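Ribosome inactivating type 1 protein (Iris hollandica, PDB 3MVG) is a single-chain (type 1) member of the ribosome-inactivating protein family, from a plant. Local coordinates at residues D18-Q21 with N22-R26; V230-D234 with V235-R239; G106-G109 with A110-N113; R164-A167 with I168-R171. One frame throughout, in Å; residues are numbered along the deposited sequence.

Interaction 1 (D18-Q21 with N22-R26)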
ATOM      1  N   ASP A  18      -9.614   5.322  -3.494  1.00 11.19           N
ATOM      2  CA  ASP A  18     -10.093   6.543  -4.133  1.00 11.62           C
ATOM      3  C   ASP A  18     -10.704   7.495  -3.112  1.00 11.24           C
ATOM      4  O   ASP A  18     -10.476   8.707  -3.166  1.00 10.89           O
ATOM      5  CB  ASP A  18     -11.120   6.221  -5.229  1.00 11.91           C
ATOM      6  CG  ASP A  18     -10.481   5.705  -6.522  1.00 14.14           C
ATOM      7  OD1 ASP A  18      -9.245   5.757  -6.677  1.00 15.96           O
ATOM      8  OD2 ASP A  18     -11.236   5.246  -7.406  1.00 17.22           O
ATOM      9  N   PHE A  19     -11.501   6.950  -2.197  1.00 10.75           N
ATOM     10  CA  PHE A  19     -12.066   7.729  -1.105  1.00 10.33           C
ATOM     11  C   PHE A  19     -10.970   8.445  -0.304  1.00  9.78           C
ATOM     12  O   PHE A  19     -11.026   9.650  -0.112  1.00 10.08           O
ATOM     13  CB  PHE A  19     -12.933   6.826  -0.216  1.00 10.89           C
ATOM     14  CG  PHE A  19     -13.113   7.333   1.193  1.00 10.75           C
ATOM     15  CD1 PHE A  19     -13.726   8.556   1.440  1.00 11.12           C
ATOM     16  CD2 PHE A  19     -12.695   6.576   2.270  1.00 11.49           C
ATOM     17  CE1 PHE A  19     -13.900   9.031   2.743  1.00 12.19           C
ATOM     18  CE2 PHE A  19     -12.866   7.039   3.577  1.00 12.43           C
ATOM     19  CZ  PHE A  19     -13.471   8.270   3.811  1.00 12.06           C
ATOM     20  N   LEU A  20      -9.965   7.699   0.129  1.00  9.41           N
ATOM     21  CA  LEU A  20      -8.906   8.292   0.935  1.00  9.42           C
ATOM     22  C   LEU A  20      -8.129   9.337   0.163  1.00  9.87           C
ATOM     23  O   LEU A  20      -7.720  10.343   0.734  1.00  9.72           O
ATOM     24  CB  LEU A  20      -7.957   7.220   1.464  1.00  9.80           C
ATOM     25  CG  LEU A  20      -8.548   6.263   2.501  1.00 10.16           C
ATOM     26  CD1 LEU A  20      -7.461   5.307   2.919  1.00 11.26           C
ATOM     27  CD2 LEU A  20      -9.086   7.003   3.725  1.00 10.89           C
ATOM     28  N   GLN A  21      -7.904   9.111  -1.126  1.00  9.94           N
ATOM     29  CA  GLN A  21      -7.139  10.086  -1.896  1.00 10.89           C
ATOM     30  C   GLN A  21      -7.926  11.380  -2.063  1.00 11.33           C
ATOM     31  O   GLN A  21      -7.371  12.476  -1.916  1.00 11.46           O
ATOM     32  CB  GLN A  21      -6.681   9.517  -3.240  1.00 11.34           C
ATOM     33  CG  GLN A  21      -5.688  10.438  -3.960  1.00 11.66           C
ATOM     34  CD  GLN A  21      -4.484  10.775  -3.095  1.00 11.06           C
ATOM     35  OE1 GLN A  21      -3.931   9.915  -2.416  1.00 12.71           O
ATOM     36  NE2 GLN A  21      -4.069  12.037  -3.118  1.00 11.82           N
ATOM     37  N   ASN A  22      -9.218  11.276  -2.361  0.50 11.75           N
ATOM     38  CA  ASN A  22     -10.071  12.465  -2.419  0.50 12.34           C
ATOM     39  C   ASN A  22     -10.106  13.189  -1.074  0.50 11.66           C
ATOM     40  O   ASN A  22     -10.095  14.422  -1.010  0.50 11.50           O
ATOM     41  CB  ASN A  22     -11.486  12.100  -2.868  0.50 13.10           C
ATOM     42  CG  ASN A  22     -11.586  11.898  -4.362  0.50 14.99           C
ATOM     43  OD1 ASN A  22     -10.903  12.568  -5.139  0.50 17.79           O
ATOM     44  ND2 ASN A  22     -12.448  10.980  -4.777  0.50 17.52           N
ATOM     45  N   LEU A  23     -10.134  12.413   0.002  1.00 10.76           N
ATOM     46  CA  LEU A  23     -10.073  12.977   1.333  1.00 10.51           C
ATOM     47  C   LEU A  23      -8.762  13.758   1.564  1.00  9.73           C
ATOM     48  O   LEU A  23      -8.786  14.906   2.010  1.00 10.10           O
ATOM     49  CB  LEU A  23     -10.270  11.863   2.363  1.00 11.18           C
ATOM     50  CG  LEU A  23     -10.144  12.265   3.825  1.00 12.29           C
ATOM     51  CD1 LEU A  23     -11.170  13.309   4.216  1.00 15.02           C
ATOM     52  CD2 LEU A  23     -10.290  11.038   4.692  1.00 13.31           C
ATOM     53  N   ARG A  24      -7.631  13.153   1.223  1.00  9.45           N
ATOM     54  CA  ARG A  24      -6.341  13.830   1.364  1.00  9.52           C
ATOM     55  C   ARG A  24      -6.312  15.122   0.554  1.00  9.85           C
ATOM     56  O   ARG A  24      -5.788  16.134   1.018  1.00 10.37           O
ATOM     57  CB  ARG A  24      -5.187  12.929   0.922  1.00  9.50           C
ATOM     58  CG  ARG A  24      -4.958  11.715   1.799  1.00  9.39           C
ATOM     59  CD  ARG A  24      -3.659  10.996   1.415  1.00  9.93           C
ATOM     60  NE  ARG A  24      -3.625   9.696   2.076  1.00  9.15           N
ATOM     61  CZ  ARG A  24      -4.011   8.546   1.526  1.00  9.05           C
ATOM     62  NH1 ARG A  24      -4.377   8.493   0.247  1.00  9.98           N
ATOM     63  NH2 ARG A  24      -4.013   7.446   2.257  1.00  9.78           N
ATOM     64  N   ASN A  25      -6.870  15.087  -0.654  1.00 10.05           N
ATOM     65  CA  ASN A  25      -6.863  16.260  -1.530  1.00 10.65           C
ATOM     66  C   ASN A  25      -7.648  17.436  -0.955  1.00 10.85           C
ATOM     67  O   ASN A  25      -7.264  18.596  -1.136  1.00 11.28           O
ATOM     68  CB  ASN A  25      -7.382  15.888  -2.925  1.00 11.04           C
ATOM     69  CG  ASN A  25      -6.433  14.983  -3.682  1.00 12.17           C
ATOM     70  OD1 ASN A  25      -5.276  14.800  -3.317  1.00 13.00           O
ATOM     71  ND2 ASN A  25      -6.935  14.396  -4.761  1.00 14.62           N
ATOM     72  N   ARG A  26      -8.730  17.139  -0.245  1.00 10.54           N
ATOM     73  CA  ARG A  26      -9.531  18.176   0.404  1.00 11.00           C
ATOM     74  C   ARG A  26      -8.956  18.633   1.745  1.00 10.68           C
ATOM     75  O   ARG A  26      -9.109  19.792   2.125  1.00 11.53           O
ATOM     76  CB  ARG A  26     -10.981  17.718   0.591  1.00 11.10           C
ATOM     77  CG  ARG A  26     -11.735  17.313  -0.696  1.00 12.39           C
ATOM     78  CD  ARG A  26     -12.080  18.483  -1.637  1.00 14.55           C
ATOM     79  NE  ARG A  26     -10.910  19.014  -2.342  1.00 13.98           N
ATOM     80  CZ  ARG A  26     -10.312  18.417  -3.370  1.00 15.40           C
ATOM     81  NH1 ARG A  26     -10.775  17.259  -3.841  1.00 18.00           N
ATOM     82  NH2 ARG A  26      -9.251  18.977  -3.931  1.00 16.38           N
TER

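Interaction 2 (V230-D234 with V235-R239)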
ATOM      1  N   VAL A 230      12.901  -0.096  13.981  1.00 15.48           N
ATOM      2  CA  VAL A 230      13.646   0.494  12.877  1.00 15.24           C
ATOM      3  C   VAL A 230      13.831   1.986  13.172  1.00 14.61           C
ATOM      4  O   VAL A 230      13.182   2.547  14.058  1.00 14.93           O
ATOM      5  CB  VAL A 230      12.935   0.291  11.513  1.00 15.29           C
ATOM      6  CG1 VAL A 230      12.772  -1.194  11.179  1.00 15.69           C
ATOM      7  CG2 VAL A 230      11.590   1.023  11.476  1.00 15.90           C
ATOM      8  N   VAL A 231      14.719   2.628  12.424  1.00 14.52           N
ATOM      9  CA  VAL A 231      14.949   4.054  12.594  1.00 14.36           C
ATOM     10  C   VAL A 231      14.705   4.758  11.266  1.00 14.34           C
ATOM     11  O   VAL A 231      15.226   4.346  10.226  1.00 14.85           O
ATOM     12  CB  VAL A 231      16.377   4.351  13.113  1.00 14.25           C
ATOM     13  CG1 VAL A 231      16.606   5.860  13.233  1.00 15.11           C
ATOM     14  CG2 VAL A 231      16.619   3.648  14.453  1.00 15.46           C
ATOM     15  N   ILE A 232      13.891   5.809  11.315  1.00 14.06           N
ATOM     16  CA  ILE A 232      13.608   6.643  10.148  1.00 14.34           C
ATOM     17  C   ILE A 232      14.483   7.892  10.231  1.00 14.56           C
ATOM     18  O   ILE A 232      14.345   8.683  11.157  1.00 14.86           O
ATOM     19  CB  ILE A 232      12.109   7.053  10.095  1.00 14.22           C
ATOM     20  CG1 ILE A 232      11.182   5.846  10.330  1.00 15.13           C
ATOM     21  CG2 ILE A 232      11.788   7.789   8.788  1.00 14.11           C
ATOM     22  CD1 ILE A 232      11.337   4.692   9.350  1.00 16.30           C
ATOM     23  N   SER A 233      15.368   8.066   9.250  1.00 15.03           N
ATOM     24  CA  SER A 233      16.404   9.100   9.318  1.00 15.42           C
ATOM     25  C   SER A 233      16.319  10.135   8.206  1.00 15.16           C
ATOM     26  O   SER A 233      17.086  11.094   8.186  1.00 15.16           O
ATOM     27  CB  SER A 233      17.792   8.459   9.287  1.00 15.95           C
ATOM     28  OG  SER A 233      17.981   7.629  10.411  1.00 17.80           O
ATOM     29  N   ASP A 234      15.400   9.950   7.267  1.00 14.97           N
ATOM     30  CA  ASP A 234      15.293  10.880   6.148  1.00 15.04           C
ATOM     31  C   ASP A 234      13.874  10.953   5.594  1.00 14.49           C
ATOM     32  O   ASP A 234      13.036  10.082   5.884  1.00 13.91           O
ATOM     33  CB  ASP A 234      16.327  10.566   5.050  1.00 15.89           C
ATOM     34  CG  ASP A 234      16.180   9.179   4.486  1.00 18.67           C
ATOM     35  OD1 ASP A 234      17.099   8.357   4.670  1.00 23.94           O
ATOM     36  OD2 ASP A 234      15.149   8.896   3.856  1.00 21.71           O
ATOM     37  N   VAL A 235      13.610  11.989   4.806  0.50 14.36           N
ATOM     38  CA  VAL A 235      12.279  12.216   4.262  0.50 14.28           C
ATOM     39  C   VAL A 235      11.824  11.089   3.344  0.50 14.25           C
ATOM     40  O   VAL A 235      10.672  10.654   3.412  0.50 13.90           O
ATOM     41  CB  VAL A 235      12.204  13.531   3.486  0.50 14.45           C
ATOM     42  CG1 VAL A 235      10.818  13.687   2.920  0.50 15.04           C
ATOM     43  CG2 VAL A 235      12.555  14.692   4.390  0.50 14.37           C
ATOM     44  N   GLU A 236      12.725  10.609   2.491  1.00 13.82           N
ATOM     45  CA  GLU A 236      12.369   9.571   1.535  1.00 14.42           C
ATOM     46  C   GLU A 236      11.881   8.323   2.264  1.00 14.17           C
ATOM     47  O   GLU A 236      10.877   7.735   1.867  1.00 13.60           O
ATOM     48  CB  GLU A 236      13.519   9.269   0.573  1.00 15.00           C
ATOM     49  CG  GLU A 236      13.178   8.199  -0.459  1.00 17.15           C
ATOM     50  CD  GLU A 236      13.517   6.799   0.022  0.70 18.16           C
ATOM     51  OE1 GLU A 236      14.683   6.566   0.397  0.70 19.43           O
ATOM     52  OE2 GLU A 236      12.627   5.924   0.027  0.70 18.62           O
ATOM     53  N   LYS A 237      12.559   7.938   3.341  1.00 13.87           N
ATOM     54  CA  LYS A 237      12.130   6.779   4.115  1.00 13.49           C
ATOM     55  C   LYS A 237      10.761   7.017   4.764  1.00 12.94           C
ATOM     56  O   LYS A 237       9.907   6.132   4.772  1.00 12.77           O
ATOM     57  CB  LYS A 237      13.175   6.381   5.165  1.00 14.26           C
ATOM     58  CG  LYS A 237      12.843   5.081   5.876  1.00 16.67           C
ATOM     59  CD  LYS A 237      14.058   4.399   6.458  0.50 18.62           C
ATOM     60  CE  LYS A 237      13.691   3.040   7.022  0.50 19.64           C
ATOM     61  NZ  LYS A 237      14.812   2.418   7.780  0.50 20.84           N
ATOM     62  N   ALA A 238      10.546   8.217   5.292  1.00 11.80           N
ATOM     63  CA  ALA A 238       9.241   8.565   5.867  1.00 11.48           C
ATOM     64  C   ALA A 238       8.123   8.436   4.830  1.00 11.24           C
ATOM     65  O   ALA A 238       7.064   7.863   5.115  1.00 11.06           O
ATOM     66  CB  ALA A 238       9.275   9.970   6.448  1.00 11.94           C
ATOM     67  N   ARG A 239       8.366   8.966   3.637  1.00 10.45           N
ATOM     68  CA  ARG A 239       7.379   8.898   2.563  1.00 10.79           C
ATOM     69  C   ARG A 239       7.191   7.469   2.055  1.00 10.95           C
ATOM     70  O   ARG A 239       6.065   7.041   1.780  1.00 10.48           O
ATOM     71  CB  ARG A 239       7.780   9.840   1.420  1.00 10.75           C
ATOM     72  CG  ARG A 239       6.677  10.049   0.368  1.00 11.33           C
ATOM     73  CD  ARG A 239       7.098  11.017  -0.746  1.00 12.32           C
ATOM     74  NE  ARG A 239       8.268  10.488  -1.429  1.00 12.55           N
ATOM     75  CZ  ARG A 239       9.471  11.045  -1.435  1.00 11.86           C
ATOM     76  NH1 ARG A 239       9.685  12.235  -0.882  1.00 12.77           N
ATOM     77  NH2 ARG A 239      10.461  10.407  -2.037  1.00 13.36           N
TER
HETATM   78  O   HOH W   1      16.114   6.465   2.683  1.00 35.68           O

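Interaction 3 (G106-G109 with A110-N113)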
ATOM      1  N   GLY A 106     -10.944  13.018  21.957  1.00 13.16           N
ATOM      2  CA  GLY A 106     -10.575  12.067  20.923  1.00 12.88           C
ATOM      3  C   GLY A 106      -9.213  11.417  21.090  1.00 12.56           C
ATOM      4  O   GLY A 106      -8.778  10.688  20.204  1.00 12.68           O
ATOM      5  N   SER A 107      -8.528  11.650  22.209  1.00 12.83           N
ATOM      6  CA  SER A 107      -7.254  10.958  22.419  1.00 13.07           C
ATOM      7  C   SER A 107      -7.507   9.459  22.542  1.00 12.81           C
ATOM      8  O   SER A 107      -8.557   9.045  23.033  1.00 12.30           O
ATOM      9  CB  SER A 107      -6.520  11.481  23.653  1.00 13.48           C
ATOM     10  OG  SER A 107      -7.113  10.976  24.831  1.00 15.53           O
ATOM     11  N   TYR A 108      -6.561   8.638  22.099  1.00 12.73           N
ATOM     12  CA  TYR A 108      -6.738   7.201  22.259  1.00 12.80           C
ATOM     13  C   TYR A 108      -6.819   6.798  23.730  1.00 13.06           C
ATOM     14  O   TYR A 108      -7.528   5.863  24.066  1.00 13.11           O
ATOM     15  CB  TYR A 108      -5.659   6.399  21.534  1.00 12.77           C
ATOM     16  CG  TYR A 108      -5.804   6.447  20.034  1.00 12.65           C
ATOM     17  CD1 TYR A 108      -6.954   5.963  19.413  1.00 12.38           C
ATOM     18  CD2 TYR A 108      -4.798   6.976  19.235  1.00 12.94           C
ATOM     19  CE1 TYR A 108      -7.106   6.007  18.035  1.00 13.51           C
ATOM     20  CE2 TYR A 108      -4.938   7.022  17.845  1.00 13.32           C
ATOM     21  CZ  TYR A 108      -6.094   6.530  17.264  1.00 12.60           C
ATOM     22  OH  TYR A 108      -6.239   6.580  15.901  1.00 13.50           O
ATOM     23  N   GLY A 109      -6.104   7.517  24.594  1.00 13.52           N
ATOM     24  CA  GLY A 109      -6.178   7.271  26.036  1.00 13.66           C
ATOM     25  C   GLY A 109      -7.606   7.420  26.531  1.00 13.39           C
ATOM     26  O   GLY A 109      -8.130   6.548  27.219  1.00 13.72           O
ATOM     27  N   ALA A 110      -8.236   8.535  26.181  1.00 13.31           N
ATOM     28  CA  ALA A 110      -9.620   8.781  26.586  1.00 13.21           C
ATOM     29  C   ALA A 110     -10.578   7.789  25.926  1.00 12.85           C
ATOM     30  O   ALA A 110     -11.451   7.223  26.585  1.00 12.68           O
ATOM     31  CB  ALA A 110     -10.028  10.192  26.248  1.00 13.83           C
ATOM     32  N   LEU A 111     -10.422   7.578  24.619  1.00 12.22           N
ATOM     33  CA  LEU A 111     -11.321   6.666  23.905  1.00 12.03           C
ATOM     34  C   LEU A 111     -11.235   5.245  24.437  1.00 12.23           C
ATOM     35  O   LEU A 111     -12.260   4.591  24.634  1.00 12.56           O
ATOM     36  CB  LEU A 111     -11.031   6.679  22.403  1.00 12.08           C
ATOM     37  CG  LEU A 111     -11.353   7.965  21.650  1.00 11.89           C
ATOM     38  CD1 LEU A 111     -10.699   7.919  20.273  1.00 12.43           C
ATOM     39  CD2 LEU A 111     -12.854   8.164  21.523  1.00 13.08           C
ATOM     40  N   GLN A 112     -10.011   4.764  24.654  1.00 12.64           N
ATOM     41  CA  GLN A 112      -9.804   3.402  25.149  1.00 13.62           C
ATOM     42  C   GLN A 112     -10.331   3.200  26.567  1.00 13.98           C
ATOM     43  O   GLN A 112     -10.848   2.132  26.898  1.00 14.69           O
ATOM     44  CB  GLN A 112      -8.335   2.993  25.027  1.00 13.38           C
ATOM     45  CG  GLN A 112      -7.964   2.796  23.558  1.00 13.37           C
ATOM     46  CD  GLN A 112      -6.479   2.618  23.277  1.00 14.92           C
ATOM     47  OE1 GLN A 112      -6.115   2.168  22.199  1.00 15.61           O
ATOM     48  NE2 GLN A 112      -5.621   2.992  24.222  1.00 17.81           N
ATOM     49  N   ASN A 113     -10.214   4.234  27.390  1.00 14.44           N
ATOM     50  CA  ASN A 113     -10.794   4.192  28.722  1.00 15.13           C
ATOM     51  C   ASN A 113     -12.313   4.036  28.663  1.00 14.73           C
ATOM     52  O   ASN A 113     -12.879   3.172  29.337  1.00 15.15           O
ATOM     53  CB  ASN A 113     -10.417   5.441  29.514  1.00 16.19           C
ATOM     54  CG  ASN A 113     -11.021   5.450  30.902  1.00 18.64           C
ATOM     55  OD1 ASN A 113     -10.649   4.643  31.759  0.80 21.93           O
ATOM     56  ND2 ASN A 113     -11.964   6.353  31.128  0.90 21.87           N
TER

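Interaction 4 (R164-A167 with I168-R171)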
ATOM      1  N   ARG A 164      -3.519   9.731   7.002  1.00  8.77           N
ATOM      2  CA  ARG A 164      -2.180  10.162   7.424  1.00  9.12           C
ATOM      3  C   ARG A 164      -1.080   9.217   6.958  1.00  9.47           C
ATOM      4  O   ARG A 164       0.025   9.670   6.649  1.00  9.44           O
ATOM      5  CB  ARG A 164      -2.115  10.280   8.942  1.00 10.11           C
ATOM      6  CG  ARG A 164      -2.915  11.423   9.526  1.00  9.72           C
ATOM      7  CD  ARG A 164      -2.907  11.272  11.025  1.00 10.19           C
ATOM      8  NE  ARG A 164      -3.549  12.379  11.722  1.00 10.58           N
ATOM      9  CZ  ARG A 164      -3.692  12.434  13.043  1.00 11.41           C
ATOM     10  NH1 ARG A 164      -3.257  11.443  13.805  1.00 13.65           N
ATOM     11  NH2 ARG A 164      -4.270  13.484  13.596  1.00 10.96           N
ATOM     12  N   PHE A 165      -1.371   7.914   6.920  1.00  9.25           N
ATOM     13  CA  PHE A 165      -0.348   6.899   6.637  1.00  9.36           C
ATOM     14  C   PHE A 165      -0.815   5.878   5.621  1.00  9.33           C
ATOM     15  O   PHE A 165      -1.685   5.033   5.914  1.00  9.74           O
ATOM     16  CB  PHE A 165       0.046   6.131   7.900  1.00  9.32           C
ATOM     17  CG  PHE A 165       0.758   6.953   8.925  1.00 10.00           C
ATOM     18  CD1 PHE A 165       2.110   7.255   8.777  1.00 10.70           C
ATOM     19  CD2 PHE A 165       0.092   7.405  10.048  1.00 11.14           C
ATOM     20  CE1 PHE A 165       2.782   8.012   9.736  1.00 11.62           C
ATOM     21  CE2 PHE A 165       0.758   8.152  11.009  1.00 11.27           C
ATOM     22  CZ  PHE A 165       2.102   8.450  10.854  1.00 11.96           C
ATOM     23  N   ARG A 166      -0.203   5.903   4.445  1.00  9.55           N
ATOM     24  CA  ARG A 166      -0.493   4.906   3.423  1.00 10.07           C
ATOM     25  C   ARG A 166      -0.111   3.498   3.870  1.00 10.54           C
ATOM     26  O   ARG A 166      -0.669   2.523   3.356  1.00 11.33           O
ATOM     27  CB  ARG A 166       0.172   5.275   2.096  1.00 10.20           C
ATOM     28  CG  ARG A 166      -0.405   6.541   1.509  1.00  9.65           C
ATOM     29  CD  ARG A 166       0.410   7.063   0.351  1.00 10.89           C
ATOM     30  NE  ARG A 166      -0.063   8.371  -0.089  1.00 11.94           N
ATOM     31  CZ  ARG A 166      -1.068   8.575  -0.940  1.00 10.03           C
ATOM     32  NH1 ARG A 166      -1.713   7.549  -1.498  1.00 11.45           N
ATOM     33  NH2 ARG A 166      -1.425   9.819  -1.220  1.00 10.41           N
ATOM     34  N   ALA A 167       0.811   3.376   4.823  1.00 10.61           N
ATOM     35  CA  ALA A 167       1.148   2.051   5.354  1.00 11.25           C
ATOM     36  C   ALA A 167      -0.043   1.431   6.073  1.00 11.64           C
ATOM     37  O   ALA A 167      -0.221   0.209   6.043  1.00 12.28           O
ATOM     38  CB  ALA A 167       2.343   2.119   6.280  1.00 12.29           C
ATOM     39  N   ILE A 168      -0.857   2.262   6.715  1.00 11.07           N
ATOM     40  CA  ILE A 168      -2.068   1.766   7.377  1.00 10.95           C
ATOM     41  C   ILE A 168      -3.161   1.476   6.339  1.00 11.12           C
ATOM     42  O   ILE A 168      -3.822   0.435   6.408  1.00 11.49           O
ATOM     43  CB  ILE A 168      -2.552   2.705   8.507  1.00 11.03           C
ATOM     44  CG1 ILE A 168      -1.396   2.991   9.477  1.00 11.37           C
ATOM     45  CG2 ILE A 168      -3.759   2.083   9.236  1.00 11.73           C
ATOM     46  CD1 ILE A 168      -1.728   3.977  10.585  1.00 11.65           C
ATOM     47  N   GLU A 169      -3.342   2.378   5.375  1.00 10.77           N
ATOM     48  CA  GLU A 169      -4.219   2.117   4.234  1.00 10.94           C
ATOM     49  C   GLU A 169      -3.931   0.748   3.613  1.00 11.54           C
ATOM     50  O   GLU A 169      -4.853  -0.019   3.323  1.00 11.88           O
ATOM     51  CB  GLU A 169      -4.046   3.208   3.182  1.00 10.20           C
ATOM     52  CG  GLU A 169      -4.850   2.950   1.932  1.00 10.51           C
ATOM     53  CD  GLU A 169      -4.641   3.996   0.867  1.00 11.22           C
ATOM     54  OE1 GLU A 169      -5.327   3.930  -0.171  1.00 12.52           O
ATOM     55  OE2 GLU A 169      -3.805   4.905   1.061  1.00 11.18           O
ATOM     56  N   GLN A 170      -2.652   0.444   3.410  1.00 12.21           N
ATOM     57  CA  GLN A 170      -2.219  -0.819   2.807  1.00 13.64           C
ATOM     58  C   GLN A 170      -2.757  -2.047   3.546  1.00 12.64           C
ATOM     59  O   GLN A 170      -3.190  -3.027   2.910  1.00 12.72           O
ATOM     60  CB  GLN A 170      -0.690  -0.867   2.771  1.00 14.75           C
ATOM     61  CG  GLN A 170      -0.121  -2.194   2.367  1.00 18.73           C
ATOM     62  CD  GLN A 170       0.056  -2.303   0.889  0.70 21.28           C
ATOM     63  OE1 GLN A 170      -0.901  -2.229   0.117  0.70 23.55           O
ATOM     64  NE2 GLN A 170       1.288  -2.461   0.476  0.70 22.71           N
ATOM     65  N   ARG A 171      -2.715  -1.995   4.877  0.50 12.41           N
ATOM     66  CA  ARG A 171      -3.236  -3.075   5.713  0.50 12.38           C
ATOM     67  C   ARG A 171      -4.704  -3.320   5.380  0.50 11.69           C
ATOM     68  O   ARG A 171      -5.137  -4.469   5.247  0.50 11.46           O
ATOM     69  CB  ARG A 171      -3.094  -2.738   7.202  0.50 12.65           C
ATOM     70  CG  ARG A 171      -1.698  -2.334   7.655  0.50 14.54           C
ATOM     71  CD  ARG A 171      -0.652  -3.300   7.145  0.50 17.12           C
ATOM     72  NE  ARG A 171       0.557  -3.303   7.969  0.50 18.00           N
ATOM     73  CZ  ARG A 171       1.643  -2.583   7.714  0.50 19.44           C
ATOM     74  NH1 ARG A 171       1.679  -1.776   6.662  0.50 19.33           N
ATOM     75  NH2 ARG A 171       2.696  -2.665   8.519  0.50 20.81           N
TER
HETATM   76  O   HOH W   2      -1.865   4.681  -0.983  1.00 14.26           O

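Interaction 1 (D18-Q21 with N22-R26)
Within helix 13-27, Q21 reaches one turn ahead to R24 and N25, and its side-chain amide is used at both ends. R24 NH1 donates to Q21 OE1 at 3.1 Å, with an N-H...O angle of 138°. The donor stands above the carbonyl plane of the amide, while OE1 lies at the edge of the guanidinium, somewhat tilted from its plane. At the other end Q21 NE2 gives a weak bond to N25 OD1, 3.0 Å long, the two amide planes being turned 64° apart. Q21 can serve both because CG is anti to the backbone N (chi1 -171°) and the chain then bends at chi2, which sets the amide between R24 NH1 and N25 OD1. The R24 chain runs extended from CG to NE, back past L20, whose CB lies 4.0 Å from R24 NH1. On the buried side L23 CD2 approaches the F19 ring obliquely, 4.3 Å from F19 CZ, and L20 CD2 lies as near, 4.3 Å, to L23 CD2. Main-chain bonds such as R24 N to L20 O (2.9 Å) hold the turn that sets these spacings. Q21 OE1 also accepts from R166, so two guanidinium groups share one oxygen, and R24 is bonded further to A163 O, T162 O and E169. The helix rests on three neighbours: F19 and L23 pack against strand 49-55, F19 also meets V4 and F6 of strand 3-7, and L20 and L23 lie on helix 146-164, while Q21 and N25 touch Q179 of the second subunit.

Interaction 2 (V230-D234 with V235-R239)
Hydrogen bonds tie D234 and V231 to the first turn of the helix that follows. K237 N donates to D234 OD2 at 2.8 Å, N-H...O angle 160°, and meets the carboxylate oxygen nearly along its C-O axis. The aspartate can turn back over the helix start because its CG sits between the backbone N and the carbonyl carbon (chi1 59°). A238 N completes the turn by donating to D234 O at 3.2 Å. Farther back, K237 NZ reaches V231 O at 3.1 Å, standing above the carbonyl plane.

A water lies between the carboxylates of D234 and E236, 2.9 Å from D234 OD2 and 2.7 Å from E236 OE1, though it cannot serve every acceptor near it. D234 OD1 forms a salt bridge with R215, and E236 OE2 bonds to T240.

Apolar contact comes from I232. Its CD1 lies against the aliphatic part of K237, 3.7 Å from K237 CE, with the two chains crossing obliquely, and its CG2 meets A238 CB at 4.1 Å. The extended lysine thus covers I232 on its way to the strand carbonyl. F188 of the second subunit packs on E236.

Strand 229-234 pairs with strand 215-223, and the chain turns directly from it into helix 235-240, the axes of segments 230-234 and 235-239 standing at 127°. The arrangement is an aspartate N-cap where a strand runs straight into a helix.

Interaction 3 (G106-G109 with A110-N113)
S107 and L111 meet where helix 108-115 begins, and the leucine can be followed outward. L111 CB lies 3.5 Å from S107 O, the same carbonyl that accepts from L111 N at 2.9 Å. CG is nearer still to that oxygen, because it sits beside the backbone N with chi1 at -68°. The branch CD1 then passes on to G106 O at 3.4 Å and approaches the Y108 ring obliquely, 4.3 Å from Y108 CD1. Beyond this turn the leucine packs on I153 and I156 of helix 146-164. The tyrosine runs to the same helix, where its OH bonds to E161, while R119 makes a cation-pi contact with its ring.

S107 is the N-cap. Its OG accepts from A110 N at 3.0 Å with an N-H...O angle of 163°; S107 OG and Y108 N each also bond to glycerol, probably from the crystallisation liquor. One residue on, Q112 N donates to Y108 O at 2.8 Å, and Q112 CB and CG lie close to Y108 O before OE1 bonds to R119.

Chemically, the serine hydroxyl takes up the A110 amide and, in this crystal, glycerol meets that of Y108; the leucine lies against two carbonyl oxygens already engaged, G106 O by Y72 and S107 O by L111 N.

Interaction 4 (R164-A167 with I168-R171)
F165 breaks helical geometry between helix 146-164 and helix 166-173, so the two helices are joined by a one-residue kink with F165 as N-cap of the second. Its phi/psi of -134°/112° turns the chain, and its carbonyl then faces the new helix: E169 N donates to F165 O at 3.2 Å in the carbonyl plane, and I168 N adds a weak bond to the same oxygen. Q170 N to R166 O, at 2.9 Å, continues the turn. In one of its two conformers R171, bent at chi2, brings NH1 to 2.8 Å from A167 O, a weak hydrogen bond.

Among the side chains, F165 and I168 pack together on the buried side. I168 CG1 lies 3.8 Å from F165 CB, and I168 CD1 approaches the F165 ring obliquely, near F165 CD2. Helix 192-199 covers both residues, through L197 on F165 and I194 on I168, and W201 meets the phenylalanine ring. Q170 reaches across to the second subunit, where its NE2 bonds to R166 O of that chain.

R166 and E169 run side by side in the same direction, their flat groups turned 39° apart. Both have firmer partners on helix 13-27, R166 in Q21 and E169 in R24, with S17 bonded to the other oxygen of E169. No N-H of the arginine points at the carboxylate; a water joins them instead, 2.9 Å from R166 NH1, at the edge and in the plane of the guanidinium, and 2.8 Å from E169 OE2.

Overall arrangement
Interactions 1 and 4 are joined directly by polar bonds and by packing of L20 on E169: Q21 OE1 lies 2.8 Å from R166 NH2 in a probable hydrogen bond, and R24 NH2 makes a salt bridge with E169 OE2 at 2.8 Å. Their centres are 13 Å apart. Interaction 2 stands near this pair without touching it, its nearest atoms about 6 Å from interaction 4, and all three border the second subunit. Interaction 3 lies across the chain's centre from interaction 1, with centres 26 Å apart, but E161 of helix 146-164 relates it to interaction 4, bonding to Y108 and packing on I168. Glycerol, probably from the crystallisation liquor, is bound at interactions 1, 3 and 4.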